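Free serine kinase (Thermococcus kodakarensis KOD1, PDB 5X0J) phosphorylates free L-serine with ADP as phosphate donor, yielding O-phospho-L-serine and AMP in the first step of cysteine biosynthesis from serine. Local coordinates at residues L66-H71 / T223-P228; V114-K119 / S169-I174; E129-A134 / G180-A185. The protein carries 1 engineered substitution. All coordinates share one frame; numbering follows the deposited sequence. Where two conformers were deposited one is given.

How the interactions relate
Interaction 1 forms part of the active site: residues 66-71 and 223-228 meet round phosphoserine, with AMP and the magnesium ion bound beside the former. Interactions 2 and 3 lie between those segments in sequence and are surface salt bridges of the C-terminal domain: interaction 3 joins two helices, interaction 2 joins helix 110-119 to the turn following helix 155-170. Interaction 3, centred about 21 Å from interaction 1, touches it where Arg224 NH2 comes within 3.1 Å of Gly180 O; the side chain of Lys182 is about 10 Å from that of phosphoserine-binding Trp102. Interaction 2 is centred about 28 Å from interaction 1. Interactions 2 and 3 alternate along the chain, nearest atoms about 12 Å apart.

Interaction 1. Residues L66-H71 / T223-P228; sequences LIVDGH and TRHVLP. With MG (magnesium ion), chain D; SEP (phosphoserine), chain C; AMP (adenosine monophosphate), chain B.
His225 and Val68 meet ring to methyl beside the bound phosphoserine. His225 CB lies near Val68 CG1 and the ligand's OXT; CG receives Val68 CG1 at 3.3 Å, a CH-pi contact over one ring face. Val68 CG1 stands anti to the backbone N (chi1 173°), which sets it above the imidazole. At the ring edge, ND1 of His225 donates to SEP OXT in plane at 3.0 Å, joining the straighter bond from His225 N to the same oxygen. CD2 lies 3.7 Å from Val68 CG1 as well, CE1 3.4 Å from Val68 O, and at the tip NE2 is hydrogen-bonded to Tyr92 OH. The ligand's amino nitrogen is held by Val68 O at 2.7 Å and by Thr223 OG1 at 2.9 Å, a hydroxyl also bonded to His29. With an alanine at His225, SEP OXT is likely to lose its ring N-H donor, keeping the backbone N-H, and Val68 CG1 the ring face it packs on. Past the Val68-Asp69 bulge, Gly70 N, His71 N and His71 ND1 all donate to SEP O3P. Magnesium, bound by Asp69 OD1 at 2.1 Å, joins SEP O1P to AMP O3P. Both reaction products thus share one metal, consistent with phosphate transfer from ADP to serine here.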
loop_
_atom_site.group_PDB
_atom_site.type_symbol
_atom_site.label_atom_id
_atom_site.label_comp_id
_atom_site.label_asym_id
_atom_site.label_seq_id
_atom_site.Cartn_x
_atom_site.Cartn_y
_atom_site.Cartn_z
ATOM N N LEU A 66 8.543 -3.296 -13.095
ATOM C CA LEU A 66 7.513 -3.373 -12.067
ATOM C C LEU A 66 7.830 -2.341 -11.000
ATOM O O LEU A 66 8.962 -2.306 -10.517
ATOM C CB LEU A 66 7.553 -4.758 -11.425
ATOM C CG LEU A 66 6.638 -4.987 -10.216
ATOM C CD1 LEU A 66 5.168 -4.807 -10.580
ATOM C CD2 LEU A 66 6.919 -6.358 -9.595
ATOM N N ILE A 67 6.848 -1.521 -10.629
ATOM C CA ILE A 67 6.950 -0.712 -9.414
ATOM C C ILE A 67 6.783 -1.653 -8.224
ATOM O O ILE A 67 5.701 -2.164 -7.981
ATOM C CB ILE A 67 5.893 0.408 -9.370
ATOM C CG1 ILE A 67 6.096 1.376 -10.543
ATOM C CG2 ILE A 67 5.973 1.167 -8.052
ATOM C CD1 ILE A 67 4.997 2.414 -10.701
ATOM N N VAL A 68 7.870 -1.899 -7.503
ATOM C CA VAL A 68 7.844 -2.723 -6.297
ATOM C C VAL A 68 7.291 -1.877 -5.143
ATOM O O VAL A 68 6.383 -2.320 -4.425
ATOM C CB VAL A 68 9.253 -3.291 -6.013
ATOM C CG1 VAL A 68 9.305 -4.018 -4.681
ATOM C CG2 VAL A 68 9.652 -4.223 -7.152
ATOM N N ASP A 69 7.851 -0.682 -4.960
ATOM C CA ASP A 69 7.383 0.283 -3.995
ATOM C C ASP A 69 7.551 1.651 -4.621
ATOM O O ASP A 69 8.617 1.967 -5.158
ATOM C CB ASP A 69 8.195 0.173 -2.704
ATOM C CG ASP A 69 7.767 1.169 -1.646
ATOM O OD1 ASP A 69 6.575 1.546 -1.594
ATOM O OD2 ASP A 69 8.644 1.575 -0.849
ATOM N N GLY A 70 6.487 2.451 -4.576
ATOM C CA GLY A 70 6.517 3.792 -5.168
ATOM C C GLY A 70 5.353 4.183 -6.058
ATOM O O GLY A 70 5.507 5.042 -6.925
ATOM N N HIS A 71 4.176 3.605 -5.850
ATOM C CA HIS A 71 3.026 3.942 -6.697
ATOM C C HIS A 71 2.620 5.402 -6.627
ATOM O O HIS A 71 2.261 5.995 -7.648
ATOM C CB HIS A 71 1.846 3.052 -6.348
ATOM C CG HIS A 71 2.051 1.649 -6.788
ATOM N ND1 HIS A 71 2.837 0.766 -6.089
ATOM C CD2 HIS A 71 1.674 1.007 -7.917
ATOM C CE1 HIS A 71 2.888 -0.381 -6.734
ATOM N NE2 HIS A 71 2.206 -0.251 -7.855
ATOM N N THR A 223 0.766 -5.142 -1.554
ATOM C CA THR A 223 2.110 -5.647 -1.318
ATOM C C THR A 223 2.877 -4.776 -0.322
ATOM O O THR A 223 2.820 -3.552 -0.377
ATOM C CB THR A 223 2.929 -5.689 -2.609
ATOM O OG1 THR A 223 3.013 -4.372 -3.157
ATOM C CG2 THR A 223 2.300 -6.610 -3.632
ATOM N N ARG A 224 3.568 -5.436 0.599
ATOM C CA ARG A 224 4.525 -4.783 1.471
ATOM C C ARG A 224 5.835 -5.530 1.286
ATOM O O ARG A 224 6.053 -6.565 1.895
ATOM C CB ARG A 224 4.071 -4.805 2.938
ATOM C CG ARG A 224 5.060 -4.145 3.887
ATOM C CD ARG A 224 4.499 -3.966 5.292
ATOM N NE ARG A 224 4.321 -5.213 6.031
ATOM C CZ ARG A 224 5.283 -5.888 6.663
ATOM N NH1 ARG A 224 6.537 -5.480 6.653
ATOM N NH2 ARG A 224 4.982 -7.012 7.314
ATOM N N HIS A 225 6.698 -5.015 0.416
ATOM C CA HIS A 225 7.974 -5.655 0.125
ATOM C C HIS A 225 9.017 -5.292 1.156
ATOM O O HIS A 225 9.123 -4.140 1.560
ATOM C CB HIS A 225 8.470 -5.261 -1.261
ATOM C CG HIS A 225 7.604 -5.753 -2.380
ATOM N ND1 HIS A 225 6.550 -5.022 -2.887
ATOM C CD2 HIS A 225 7.644 -6.901 -3.093
ATOM C CE1 HIS A 225 5.987 -5.699 -3.873
ATOM N NE2 HIS A 225 6.623 -6.847 -4.011
ATOM N N VAL A 226 9.819 -6.280 1.517
ATOM C CA VAL A 226 10.813 -6.190 2.572
ATOM C C VAL A 226 12.169 -6.626 2.006
ATOM O O VAL A 226 12.265 -7.748 1.492
ATOM C CB VAL A 226 10.406 -7.157 3.712
ATOM C CG1 VAL A 226 11.533 -7.370 4.714
ATOM C CG2 VAL A 226 9.137 -6.657 4.393
ATOM N N LEU A 227 13.187 -5.784 2.142
ATOM C CA LEU A 227 14.561 -6.097 1.773
ATOM C C LEU A 227 15.350 -6.245 3.063
ATOM O O LEU A 227 14.838 -5.956 4.135
ATOM C CB LEU A 227 15.150 -4.946 0.961
ATOM C CG LEU A 227 14.283 -4.312 -0.129
ATOM C CD1 LEU A 227 15.035 -3.162 -0.780
ATOM C CD2 LEU A 227 13.878 -5.341 -1.159
ATOM N N PRO A 228 16.623 -6.656 2.984
ATOM C CA PRO A 228 17.447 -6.701 4.199
ATOM C C PRO A 228 17.803 -5.329 4.798
ATOM O O PRO A 228 18.402 -5.270 5.866
ATOM C CB PRO A 228 18.717 -7.427 3.723
ATOM C CG PRO A 228 18.298 -8.145 2.473
ATOM C CD PRO A 228 17.342 -7.219 1.826
HETATM MG MG MG D . 5.395 2.873 -0.505
HETATM N N SEP C . 4.183 -1.783 -2.881
HETATM C CA SEP C . 4.463 -0.973 -1.656
HETATM C CB SEP C . 3.137 -0.512 -1.048
HETATM O OG SEP C . 2.419 0.247 -2.020
HETATM C C SEP C . 5.310 -1.758 -0.690
HETATM O O SEP C . 5.374 -1.411 0.506
HETATM O OXT SEP C . 5.953 -2.755 -1.070
HETATM P P SEP C . 2.927 1.720 -2.473
HETATM O O1P SEP C . 3.671 2.276 -1.268
HETATM O O2P SEP C . 1.634 2.411 -2.768
HETATM O O3P SEP C . 3.784 1.484 -3.691
HETATM P P AMP B . 4.698 5.373 -2.461
HETATM O O1P AMP B . 5.400 6.354 -3.385
HETATM O O2P AMP B . 3.498 4.712 -3.108
HETATM O O3P AMP B . 5.671 4.418 -1.821
HETATM O "O5'" AMP B . 4.059 6.246 -1.271
HETATM C "C5'" AMP B . 4.498 7.565 -0.960
HETATM C "C4'" AMP B . 5.943 7.540 -0.494
HETATM O "O4'" AMP B . 6.505 8.826 -0.659
HETATM C "C3'" AMP B . 6.189 7.236 1.000
HETATM O "O3'" AMP B . 7.157 6.196 1.103
HETATM C "C2'" AMP B . 6.758 8.506 1.633
HETATM O "O2'" AMP B . 7.697 8.258 2.676
HETATM C "C1'" AMP B . 7.387 9.086 0.397
HETATM N N9 AMP B . 7.707 10.527 0.409
HETATM C C8 AMP B . 7.112 11.520 1.096
HETATM N N7 AMP B . 7.680 12.717 0.809
HETATM C C5 AMP B . 8.648 12.476 -0.084
HETATM C C6 AMP B . 9.643 13.289 -0.803
HETATM N N6 AMP B . 9.691 14.625 -0.608
HETATM N N1 AMP B . 10.479 12.641 -1.648
HETATM C C2 AMP B . 10.438 11.304 -1.854
HETATM N N3 AMP B . 9.562 10.506 -1.223
HETATM C C4 AMP B . 8.669 11.034 -0.350
HETATM O O HOH W 1 7.181 3.437 0.517
HETATM O O HOH W 2 4.491 4.307 0.787
HETATM O O HOH W 3 5.193 1.431 1.073
#

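Interaction 2. Residues V114-K119 / S169-I174; sequences VERLKK and SVEGKI
Arg116 and Glu171 face each other end-on, NH1 and NH2 of the guanidinium each taking one carboxylate oxygen. The NH1 to OE1 bond is short, 2.8 Å, and nearly straight at 173°; OE1 accepts it through its syn lone pair, within the guanidinium plane. NH2 reaches OE2 at 2.9 Å on a more bent path, from a position tilted out of the carboxylate plane. The two flat groups are nearly coplanar, 22° apart, and this two-point grip restrains the carboxylate from turning. Arg116 folds on its way there, bent at both chi2 (-76°) and chi3, whereas Glu171 runs out extended beyond CG to meet it. The pair links helix 110-119 to the end of helix 155-170, which finishes in a Schellman motif with Gly172 at positive phi. Just past that glycine, Lys173 bends back at chi4 and brings NZ to 3.1 Å from Glu171 OE1 on its anti side, well out of the carboxylate plane. OE1 thereby serves two cations, whose nitrogens Lys173 NZ and Arg116 NH1 lie 4.6 Å apart round it, a salt-bridge network. Lys173 CD also passes 4.1 Å from Arg116 NH1, while Arg116 NH2 forms a second salt bridge with Glu167.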
loop_
_atom_site.group_PDB
_atom_site.type_symbol
_atom_site.label_atom_id
_atom_site.label_comp_id
_atom_site.label_asym_id
_atom_site.label_seq_id
_atom_site.Cartn_x
_atom_site.Cartn_y
_atom_site.Cartn_z
ATOM N N VAL A 114 -19.542 0.467 8.082
ATOM C CA VAL A 114 -20.322 -0.708 7.652
ATOM C C VAL A 114 -21.455 -0.324 6.687
ATOM O O VAL A 114 -21.654 -0.988 5.659
ATOM C CB VAL A 114 -20.847 -1.511 8.865
ATOM C CG1 VAL A 114 -21.834 -2.597 8.428
ATOM C CG2 VAL A 114 -19.687 -2.130 9.628
ATOM N N GLU A 115 -22.194 0.736 7.008
ATOM C CA GLU A 115 -23.266 1.285 6.156
ATOM C C GLU A 115 -22.749 1.600 4.754
ATOM O O GLU A 115 -23.374 1.275 3.737
ATOM C CB GLU A 115 -23.838 2.566 6.801
ATOM C CG GLU A 115 -24.898 3.314 6.002
ATOM C CD GLU A 115 -25.520 4.462 6.785
ATOM O OE1 GLU A 115 -24.767 5.236 7.418
ATOM O OE2 GLU A 115 -26.760 4.597 6.753
ATOM N N ARG A 116 -21.599 2.278 4.709
ATOM C CA ARG A 116 -20.988 2.642 3.420
ATOM C C ARG A 116 -20.494 1.417 2.650
ATOM O O ARG A 116 -20.637 1.360 1.429
ATOM C CB ARG A 116 -19.852 3.664 3.591
ATOM C CG ARG A 116 -20.328 5.089 3.842
ATOM C CD ARG A 116 -20.844 5.755 2.573
ATOM N NE ARG A 116 -19.778 6.170 1.661
ATOM C CZ ARG A 116 -19.046 7.278 1.783
ATOM N NH1 ARG A 116 -19.241 8.116 2.791
ATOM N NH2 ARG A 116 -18.100 7.546 0.886
ATOM N N LEU A 117 -19.910 0.449 3.349
ATOM C CA LEU A 117 -19.523 -0.817 2.716
ATOM C C LEU A 117 -20.735 -1.543 2.108
ATOM O O LEU A 117 -20.693 -1.987 0.955
ATOM C CB LEU A 117 -18.809 -1.719 3.719
ATOM C CG LEU A 117 -17.437 -1.233 4.204
ATOM C CD1 LEU A 117 -16.967 -2.153 5.318
ATOM C CD2 LEU A 117 -16.399 -1.188 3.082
ATOM N N LYS A 118 -21.823 -1.617 2.869
ATOM C CA LYS A 118 -23.047 -2.254 2.380
ATOM C C LYS A 118 -23.649 -1.492 1.197
ATOM O O LYS A 118 -24.111 -2.124 0.239
ATOM C CB LYS A 118 -24.053 -2.424 3.515
ATOM C CG LYS A 118 -23.643 -3.503 4.499
ATOM C CD LYS A 118 -24.641 -3.650 5.636
ATOM C CE LYS A 118 -24.242 -4.788 6.548
ATOM N NZ LYS A 118 -25.300 -5.120 7.530
ATOM N N LYS A 119 -23.586 -0.159 1.213
ATOM C CA LYS A 119 -24.096 0.632 0.072
ATOM C C LYS A 119 -23.311 0.337 -1.207
ATOM O O LYS A 119 -23.873 0.340 -2.305
ATOM C CB LYS A 119 -24.077 2.136 0.374
ATOM C CG LYS A 119 -24.701 3.004 -0.716
ATOM C CD LYS A 119 -23.655 3.566 -1.685
ATOM C CE LYS A 119 -24.294 4.286 -2.868
ATOM N NZ LYS A 119 -23.278 4.847 -3.804
ATOM N N SER A 169 -12.042 8.701 4.019
ATOM C CA SER A 169 -10.826 9.422 4.407
ATOM C C SER A 169 -10.804 10.835 3.817
ATOM O O SER A 169 -10.558 11.824 4.513
ATOM C CB SER A 169 -9.610 8.611 3.953
ATOM O OG SER A 169 -8.412 9.355 3.991
ATOM N N VAL A 170 -11.082 10.928 2.521
ATOM C CA VAL A 170 -11.128 12.235 1.837
ATOM C C VAL A 170 -12.225 13.129 2.411
ATOM O O VAL A 170 -12.030 14.343 2.552
ATOM C CB VAL A 170 -11.276 12.052 0.313
ATOM C CG1 VAL A 170 -11.557 13.377 -0.392
ATOM C CG2 VAL A 170 -10.012 11.415 -0.257
ATOM N N GLU A 171 -13.360 12.525 2.750
ATOM C CA GLU A 171 -14.477 13.248 3.370
ATOM C C GLU A 171 -14.209 13.671 4.829
ATOM O O GLU A 171 -14.965 14.472 5.379
ATOM C CB GLU A 171 -15.755 12.397 3.307
ATOM C CG GLU A 171 -16.307 12.160 1.894
ATOM C CD GLU A 171 -17.163 10.911 1.788
ATOM O OE1 GLU A 171 -17.730 10.486 2.815
ATOM O OE2 GLU A 171 -17.281 10.340 0.668
ATOM N N GLY A 172 -13.156 13.145 5.452
ATOM C CA GLY A 172 -12.827 13.463 6.845
ATOM C C GLY A 172 -13.586 12.651 7.879
ATOM O O GLY A 172 -13.448 12.901 9.081
ATOM N N LYS A 173 -14.364 11.665 7.440
ATOM C CA LYS A 173 -15.176 10.856 8.343
ATOM C C LYS A 173 -14.323 9.878 9.145
ATOM O O LYS A 173 -14.686 9.523 10.266
ATOM C CB LYS A 173 -16.260 10.106 7.570
ATOM C CG LYS A 173 -17.296 11.025 6.943
ATOM C CD LYS A 173 -18.373 10.229 6.228
ATOM C CE LYS A 173 -19.580 11.091 5.884
ATOM N NZ LYS A 173 -19.241 12.166 4.914
ATOM N N ILE A 174 -13.210 9.423 8.566
ATOM C CA ILE A 174 -12.287 8.530 9.255
ATOM C C ILE A 174 -10.859 8.999 9.090
ATOM O O ILE A 174 -10.548 9.740 8.152
ATOM C CB ILE A 174 -12.376 7.065 8.736
ATOM C CG1 ILE A 174 -11.989 6.939 7.244
ATOM C CG2 ILE A 174 -13.762 6.486 8.992
ATOM C CD1 ILE A 174 -11.897 5.500 6.771
#

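Interaction 3. Residues E129-A134 / G180-A185; sequences EAEEKA and GLKEDA
Lys182 NZ donates to Glu131 OE2 at 2.7 Å, a salt bridge between the first turns of two helices, 130-135 and 182-190, in the C-terminal domain of the kinase. The lysine comes in on the anti lone pair of OE2, away from the other oxygen, and OE1 pairs with Arg186 one turn further along the lysine's own helix. Each oxygen of the Glu131 carboxylate therefore has a cationic partner from helix 182-190, which probably favours its ionised form. Lys182 NZ is itself shared, for Glu135 forms a second salt bridge with it from the end of the glutamate's helix. Glu132 OE2 stays 4.3 Å from Lys182 NZ, too far for a salt bridge. The two side chains approach from opposite directions: Glu131 CG lies anti to the backbone N (chi1 -177°), Lys182 CG starts between N and the carbonyl carbon (chi1 71°), and the two extended side chains together bridge the 10.5 Å from Glu131 CA to Lys182 CA. Lys182 packs on Ile199 of strand 196-199, and Ala130 and Ala134 on Ala142 of strand 141-144. Alongside the ion pair, the lysine's CE and CD rest 3.3 and 3.4 Å from Glu131 OE2.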
loop_
_atom_site.group_PDB
_atom_site.type_symbol
_atom_site.label_atom_id
_atom_site.label_comp_id
_atom_site.label_asym_id
_atom_site.label_seq_id
_atom_site.Cartn_x
_atom_site.Cartn_y
_atom_site.Cartn_z
ATOM N N GLU A 129 -14.877 -16.120 13.373
ATOM C CA GLU A 129 -13.718 -16.720 12.705
ATOM C C GLU A 129 -13.255 -15.928 11.481
ATOM O O GLU A 129 -12.457 -16.421 10.694
ATOM C CB GLU A 129 -14.012 -18.175 12.336
ATOM C CG GLU A 129 -14.107 -19.109 13.537
ATOM C CD GLU A 129 -12.772 -19.415 14.194
ATOM O OE1 GLU A 129 -11.709 -18.969 13.688
ATOM O OE2 GLU A 129 -12.785 -20.122 15.228
ATOM N N ALA A 130 -13.735 -14.698 11.325
ATOM C CA ALA A 130 -13.358 -13.869 10.174
ATOM C C ALA A 130 -11.842 -13.706 10.016
ATOM O O ALA A 130 -11.336 -13.837 8.915
ATOM C CB ALA A 130 -14.013 -12.499 10.281
ATOM N N GLU A 131 -11.132 -13.444 11.106
ATOM C CA GLU A 131 -9.697 -13.175 11.026
ATOM C C GLU A 131 -8.931 -14.341 10.424
ATOM O O GLU A 131 -8.122 -14.133 9.509
ATOM C CB GLU A 131 -9.126 -12.838 12.399
ATOM C CG GLU A 131 -7.648 -12.481 12.360
ATOM C CD GLU A 131 -7.165 -11.740 13.577
ATOM O OE1 GLU A 131 -7.975 -11.367 14.442
ATOM O OE2 GLU A 131 -5.942 -11.526 13.680
ATOM N N GLU A 132 -9.186 -15.555 10.919
ATOM C CA GLU A 132 -8.485 -16.723 10.385
ATOM C C GLU A 132 -8.934 -17.072 8.969
ATOM O O GLU A 132 -8.105 -17.459 8.144
ATOM C CB GLU A 132 -8.535 -17.921 11.347
ATOM C CG GLU A 132 -7.586 -17.774 12.541
ATOM C CD GLU A 132 -6.150 -17.399 12.153
ATOM O OE1 GLU A 132 -5.579 -18.015 11.225
ATOM O OE2 GLU A 132 -5.573 -16.480 12.768
ATOM N N LYS A 133 -10.214 -16.869 8.654
ATOM C CA LYS A 133 -10.665 -17.007 7.270
ATOM C C LYS A 133 -9.898 -16.062 6.337
ATOM O O LYS A 133 -9.473 -16.460 5.241
ATOM C CB LYS A 133 -12.174 -16.763 7.151
ATOM C CG LYS A 133 -13.038 -17.853 7.777
ATOM C CD LYS A 133 -14.491 -17.456 7.756
ATOM C CE LYS A 133 -15.327 -18.473 8.510
ATOM N NZ LYS A 133 -16.762 -18.150 8.328
ATOM N N ALA A 134 -9.705 -14.820 6.780
ATOM C CA ALA A 134 -8.977 -13.832 5.975
ATOM C C ALA A 134 -7.515 -14.222 5.830
ATOM O O ALA A 134 -6.969 -14.122 4.722
ATOM C CB ALA A 134 -9.093 -12.454 6.593
ATOM N N GLY A 180 1.754 -2.321 8.729
ATOM C CA GLY A 180 2.510 -3.473 8.273
ATOM C C GLY A 180 2.265 -4.751 9.059
ATOM O O GLY A 180 2.316 -5.841 8.506
ATOM N N LEU A 181 2.000 -4.612 10.364
ATOM C CA LEU A 181 1.803 -5.761 11.262
ATOM C C LEU A 181 0.480 -5.611 11.995
ATOM O O LEU A 181 0.226 -4.582 12.622
ATOM C CB LEU A 181 2.934 -5.832 12.284
ATOM C CG LEU A 181 4.344 -6.075 11.751
ATOM C CD1 LEU A 181 5.334 -5.997 12.911
ATOM C CD2 LEU A 181 4.444 -7.409 11.036
ATOM N N LYS A 182 -0.355 -6.648 11.949
ATOM C CA LYS A 182 -1.651 -6.587 12.615
ATOM C C LYS A 182 -1.520 -6.463 14.132
ATOM O O LYS A 182 -2.374 -5.869 14.782
ATOM C CB LYS A 182 -2.543 -7.777 12.242
ATOM C CG LYS A 182 -2.133 -9.128 12.797
ATOM C CD LYS A 182 -3.092 -10.194 12.307
ATOM C CE LYS A 182 -2.758 -11.541 12.910
ATOM N NZ LYS A 182 -3.716 -12.589 12.466
ATOM N N GLU A 183 -0.459 -7.024 14.690
ATOM C CA GLU A 183 -0.228 -6.883 16.134
ATOM C C GLU A 183 0.026 -5.422 16.536
ATOM O O GLU A 183 -0.362 -5.017 17.630
ATOM C CB GLU A 183 0.880 -7.806 16.637
ATOM C CG GLU A 183 2.216 -7.652 15.954
ATOM C CD GLU A 183 2.425 -8.604 14.789
ATOM O OE1 GLU A 183 1.490 -8.893 14.004
ATOM O OE2 GLU A 183 3.556 -9.059 14.633
ATOM N N ASP A 184 0.642 -4.626 15.656
ATOM C CA ASP A 184 0.790 -3.191 15.924
ATOM C C ASP A 184 -0.558 -2.480 15.892
ATOM O O ASP A 184 -0.810 -1.580 16.694
ATOM C CB ASP A 184 1.734 -2.521 14.925
ATOM C CG ASP A 184 3.178 -2.970 15.065
ATOM O OD1 ASP A 184 3.533 -3.717 15.991
ATOM O OD2 ASP A 184 3.983 -2.543 14.222
ATOM N N ALA A 185 -1.416 -2.877 14.955
ATOM C CA ALA A 185 -2.779 -2.350 14.888
ATOM C C ALA A 185 -3.525 -2.671 16.185
ATOM O O ALA A 185 -4.173 -1.792 16.749
ATOM C CB ALA A 185 -3.521 -2.907 13.683
#